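Long-range contact in ribose-phosphate pyrophosphokinase (Thermus thermophilus, PDB 7PN0), which probably makes phosphoribosyl pyrophosphate (PRPP) by transferring the diphosphate of ATP to ribose 5-phosphate: residues R1-P13 against I18-T31. Numbering follows the deposited sequence. Where two conformers were deposited one is given.
Sequences RPLLIFSGQSNRP and IAEALGLPLGKSTT
I5, followed outward in one of its two deposited conformers, meets 18-31 with each branch. CB forks; CG2 lies 3.7 Å from A19 CB, while CG1, swung opposite the backbone N (chi1 175°), passes 4.0 Å from L26 CD2. The tip, CD1, reaches I18 CG2, though that approach is too short to be taken literally. Two residues earlier, L3 CG lies 3.7 Å from L24 CD1, the two leucines crossing at about a right angle. I5 O receives G27 N at 2.6 Å; the N-H is bent (144°) but arrives almost head-on to the carbonyl. One water bridges I5 N to P25 O, and another links S7 N with G27 O and S29 OG. F6 CE2 comes within 3.6 Å of G27 CA, the ring's other neighbours including Y43, edge-to-face; an alanine here would probably leave a gap over G27 and deprive Y43 of its aromatic partner. L26 CD1 sits over one face of the R12 guanidinium, 3.4 Å from NH1. Strand 3-7, paired with 51-55, is outermost in this chain's parallel sheet; the G27-I5 bond sets the chain leaving helix 12-21 along its edge, between the first helix of the N-terminal PRTase-like domain and its 29-33 hairpin.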
loop_
_atom_site.group_PDB
_atom_site.type_symbol
_atom_site.label_atom_id
_atom_site.label_comp_id
_atom_site.label_asym_id
_atom_site.label_seq_id
_atom_site.Cartn_x
_atom_site.Cartn_y
_atom_site.Cartn_z
ATOM N N ARG A 1 11.180 21.564 -14.130
ATOM C CA ARG A 1 10.330 21.550 -12.913
ATOM C C ARG A 1 10.516 22.880 -12.192
ATOM O O ARG A 1 11.503 23.063 -11.494
ATOM C CB ARG A 1 10.655 20.340 -12.025
ATOM C CG ARG A 1 10.229 19.035 -12.691
ATOM C CD ARG A 1 10.412 17.747 -11.918
ATOM N NE ARG A 1 9.854 16.649 -12.697
ATOM C CZ ARG A 1 9.935 15.361 -12.367
ATOM N NH1 ARG A 1 9.375 14.451 -13.142
ATOM N NH2 ARG A 1 10.593 14.977 -11.283
ATOM N N PRO A 2 9.597 23.852 -12.375
ATOM C CA PRO A 2 9.667 25.106 -11.643
ATOM C C PRO A 2 9.565 24.898 -10.121
ATOM O O PRO A 2 8.814 24.070 -9.668
ATOM C CB PRO A 2 8.471 25.899 -12.180
ATOM C CG PRO A 2 7.532 24.838 -12.710
ATOM C CD PRO A 2 8.466 23.815 -13.319
ATOM N N LEU A 3 10.293 25.723 -9.380
ATOM C CA LEU A 3 10.197 25.779 -7.916
ATOM C C LEU A 3 9.009 26.681 -7.543
ATOM O O LEU A 3 8.993 27.843 -7.918
ATOM C CB LEU A 3 11.538 26.323 -7.424
ATOM C CG LEU A 3 11.641 26.608 -5.928
ATOM C CD1 LEU A 3 11.242 25.404 -5.100
ATOM C CD2 LEU A 3 13.069 27.024 -5.589
ATOM N N LEU A 4 8.053 26.186 -6.780
ATOM C CA LEU A 4 6.810 26.894 -6.448
ATOM C C LEU A 4 6.574 26.811 -4.945
ATOM O O LEU A 4 6.639 25.701 -4.352
ATOM C CB LEU A 4 5.666 26.253 -7.215
ATOM C CG LEU A 4 5.760 26.289 -8.750
ATOM C CD1 LEU A 4 4.516 25.656 -9.353
ATOM C CD2 LEU A 4 5.873 27.723 -9.264
ATOM N N ILE A 5 6.288 27.948 -4.323
ATOM C CA ILE A 5 6.106 27.967 -2.856
ATOM C C ILE A 5 4.723 28.536 -2.570
ATOM O O ILE A 5 4.311 29.493 -3.265
ATOM C CB ILE A 5 7.286 28.670 -2.152
ATOM C CG1 ILE A 5 7.060 28.808 -0.655
ATOM C CG2 ILE A 5 7.690 29.983 -2.798
ATOM C CD1 ILE A 5 8.352 28.876 0.122
ATOM N N PHE A 6 3.999 27.867 -1.670
ATOM C CA PHE A 6 2.656 28.264 -1.195
ATOM C C PHE A 6 2.617 28.239 0.320
ATOM O O PHE A 6 3.501 27.640 0.946
ATOM C CB PHE A 6 1.586 27.333 -1.766
ATOM C CG PHE A 6 1.627 27.223 -3.268
ATOM C CD1 PHE A 6 2.438 26.297 -3.890
ATOM C CD2 PHE A 6 0.823 28.033 -4.054
ATOM C CE1 PHE A 6 2.486 26.224 -5.277
ATOM C CE2 PHE A 6 0.840 27.912 -5.428
ATOM C CZ PHE A 6 1.689 27.038 -6.040
ATOM N N SER A 7 1.561 28.822 0.893
ATOM C CA SER A 7 1.400 28.985 2.353
ATOM C C SER A 7 -0.028 28.608 2.703
ATOM O O SER A 7 -0.939 28.930 1.929
ATOM C CB SER A 7 1.737 30.390 2.790
ATOM O OG SER A 7 1.583 30.578 4.195
ATOM N N GLY A 8 -0.200 27.953 3.834
ATOM C CA GLY A 8 -1.491 27.926 4.523
ATOM C C GLY A 8 -1.675 29.203 5.320
ATOM O O GLY A 8 -0.920 30.167 5.051
ATOM N N GLN A 9 -2.634 29.227 6.252
ATOM C CA GLN A 9 -3.007 30.455 7.018
ATOM C C GLN A 9 -2.140 30.581 8.275
ATOM O O GLN A 9 -2.109 31.678 8.863
ATOM C CB GLN A 9 -4.491 30.471 7.394
ATOM C CG GLN A 9 -5.411 30.371 6.190
ATOM C CD GLN A 9 -6.862 30.614 6.523
ATOM O OE1 GLN A 9 -7.658 30.954 5.650
ATOM N NE2 GLN A 9 -7.212 30.486 7.791
ATOM N N SER A 10 -1.401 29.541 8.650
ATOM C CA SER A 10 -0.666 29.506 9.935
ATOM C C SER A 10 0.444 30.583 9.985
ATOM O O SER A 10 0.573 31.208 11.039
ATOM C CB SER A 10 -0.103 28.127 10.214
ATOM O OG SER A 10 0.940 27.804 9.276
ATOM N N ASN A 11 1.286 30.707 8.971
ATOM C CA ASN A 11 2.499 31.558 9.042
ATOM C C ASN A 11 2.828 32.139 7.667
ATOM O O ASN A 11 3.913 31.901 7.105
ATOM C CB ASN A 11 3.649 30.794 9.691
ATOM C CG ASN A 11 4.698 31.736 10.246
ATOM O OD1 ASN A 11 4.664 32.940 9.969
ATOM N ND2 ASN A 11 5.630 31.201 11.016
ATOM N N ARG A 12 1.872 32.866 7.106
ATOM C CA ARG A 12 2.040 33.464 5.768
ATOM C C ARG A 12 3.254 34.399 5.766
ATOM O O ARG A 12 4.033 34.384 4.837
ATOM C CB ARG A 12 0.754 34.180 5.358
ATOM C CG ARG A 12 0.799 34.713 3.942
ATOM C CD ARG A 12 -0.505 35.394 3.593
ATOM N NE ARG A 12 -0.382 36.165 2.365
ATOM C CZ ARG A 12 -0.465 35.652 1.139
ATOM N NH1 ARG A 12 -0.670 34.352 0.964
ATOM N NH2 ARG A 12 -0.355 36.447 0.087
ATOM N N PRO A 13 3.520 35.182 6.823
ATOM C CA PRO A 13 4.719 36.027 6.852
ATOM C C PRO A 13 6.037 35.249 6.713
ATOM O O PRO A 13 6.922 35.702 5.969
ATOM C CB PRO A 13 4.603 36.723 8.218
ATOM C CG PRO A 13 3.108 36.778 8.425
ATOM C CD PRO A 13 2.674 35.378 8.014
ATOM N N ILE A 18 10.405 33.425 3.097
ATOM C CA ILE A 18 11.093 32.308 2.404
ATOM C C ILE A 18 11.061 32.553 0.886
ATOM O O ILE A 18 12.141 32.466 0.265
ATOM C CB ILE A 18 10.465 30.962 2.790
ATOM C CG1 ILE A 18 10.711 30.635 4.271
ATOM C CG2 ILE A 18 11.013 29.906 1.855
ATOM C CD1 ILE A 18 9.901 29.476 4.828
ATOM N N ALA A 19 9.890 32.793 0.283
ATOM C CA ALA A 19 9.763 33.040 -1.172
ATOM C C ALA A 19 10.680 34.208 -1.591
ATOM O O ALA A 19 11.389 34.100 -2.597
ATOM C CB ALA A 19 8.354 33.363 -1.538
ATOM N N GLU A 20 10.610 35.309 -0.846
ATOM C CA GLU A 20 11.388 36.541 -1.137
ATOM C C GLU A 20 12.880 36.212 -1.099
ATOM O O GLU A 20 13.557 36.598 -2.065
ATOM C CB GLU A 20 10.925 37.662 -0.203
ATOM C CG GLU A 20 9.578 38.239 -0.627
ATOM C CD GLU A 20 8.857 39.183 0.338
ATOM O OE1 GLU A 20 7.735 39.636 -0.016
ATOM O OE2 GLU A 20 9.408 39.488 1.442
ATOM N N ALA A 21 13.344 35.417 -0.123
ATOM C CA ALA A 21 14.750 35.011 0.030
ATOM C C ALA A 21 15.135 34.123 -1.157
ATOM O O ALA A 21 16.298 34.159 -1.521
ATOM C CB ALA A 21 14.992 34.323 1.347
ATOM N N LEU A 22 14.183 33.423 -1.794
ATOM C CA LEU A 22 14.470 32.594 -3.011
ATOM C C LEU A 22 14.405 33.484 -4.269
ATOM O O LEU A 22 14.646 32.970 -5.327
ATOM C CB LEU A 22 13.428 31.464 -3.106
ATOM C CG LEU A 22 13.500 30.366 -2.039
ATOM C CD1 LEU A 22 12.223 29.575 -2.004
ATOM C CD2 LEU A 22 14.668 29.452 -2.289
ATOM N N GLY A 23 13.973 34.745 -4.167
ATOM C CA GLY A 23 13.744 35.639 -5.317
ATOM C C GLY A 23 12.501 35.242 -6.093
ATOM O O GLY A 23 12.450 35.502 -7.316
ATOM N N LEU A 24 11.513 34.654 -5.412
ATOM C CA LEU A 24 10.303 34.074 -6.054
ATOM C C LEU A 24 9.079 34.713 -5.440
ATOM O O LEU A 24 9.116 35.152 -4.309
ATOM C CB LEU A 24 10.279 32.562 -5.822
ATOM C CG LEU A 24 11.346 31.770 -6.550
ATOM C CD1 LEU A 24 11.244 30.278 -6.206
ATOM C CD2 LEU A 24 11.228 31.971 -8.042
ATOM N N PRO A 25 7.951 34.796 -6.156
ATOM C CA PRO A 25 6.724 35.267 -5.542
ATOM C C PRO A 25 6.148 34.134 -4.681
ATOM O O PRO A 25 6.480 32.980 -4.899
ATOM C CB PRO A 25 5.887 35.605 -6.790
ATOM C CG PRO A 25 6.307 34.546 -7.777
ATOM C CD PRO A 25 7.798 34.442 -7.569
ATOM N N LEU A 26 5.359 34.469 -3.675
ATOM C CA LEU A 26 4.543 33.464 -2.957
ATOM C C LEU A 26 3.397 33.047 -3.867
ATOM O O LEU A 26 2.622 33.932 -4.345
ATOM C CB LEU A 26 4.018 34.071 -1.656
ATOM C CG LEU A 26 3.793 33.154 -0.448
ATOM C CD1 LEU A 26 2.374 33.216 0.031
ATOM C CD2 LEU A 26 4.287 31.738 -0.588
ATOM N N GLY A 27 3.327 31.764 -4.201
ATOM C CA GLY A 27 2.259 31.232 -5.052
ATOM C C GLY A 27 0.883 31.629 -4.552
ATOM O O GLY A 27 0.707 31.788 -3.345
ATOM N N LYS A 28 -0.084 31.797 -5.456
ATOM C CA LYS A 28 -1.450 32.243 -5.108
ATOM C C LYS A 28 -2.309 31.015 -4.789
ATOM O O LYS A 28 -2.515 30.146 -5.680
ATOM C CB LYS A 28 -2.058 33.098 -6.231
ATOM C CG LYS A 28 -1.454 34.493 -6.349
ATOM C CD LYS A 28 -1.878 35.263 -7.618
ATOM C CE LYS A 28 -0.770 35.438 -8.654
ATOM N NZ LYS A 28 -0.563 34.223 -9.499
ATOM N N SER A 29 -2.800 30.925 -3.565
ATOM C CA SER A 29 -3.795 29.880 -3.206
ATOM C C SER A 29 -4.822 30.477 -2.268
ATOM O O SER A 29 -4.428 31.341 -1.456
ATOM C CB SER A 29 -3.142 28.682 -2.573
ATOM O OG SER A 29 -2.360 29.074 -1.461
ATOM N N THR A 30 -6.070 30.028 -2.357
ATOM C CA THR A 30 -7.092 30.519 -1.407
ATOM C C THR A 30 -7.585 29.374 -0.543
ATOM O O THR A 30 -7.710 28.204 -1.026
ATOM C CB THR A 30 -8.196 31.392 -2.016
ATOM O OG1 THR A 30 -9.477 30.781 -1.873
ATOM C CG2 THR A 30 -7.920 31.767 -3.438
ATOM N N THR A 31 -7.774 29.721 0.719
ATOM C CA THR A 31 -8.436 28.859 1.695
ATOM C C THR A 31 -9.660 29.620 2.216
ATOM O O THR A 31 -9.496 30.792 2.624
ATOM C CB THR A 31 -7.445 28.433 2.781
ATOM O OG1 THR A 31 -6.363 27.689 2.196
ATOM C CG2 THR A 31 -8.176 27.650 3.861
HETATM O O HOH W 1 6.239 30.420 -5.964
HETATM O O HOH W 2 -0.110 30.345 -1.052
#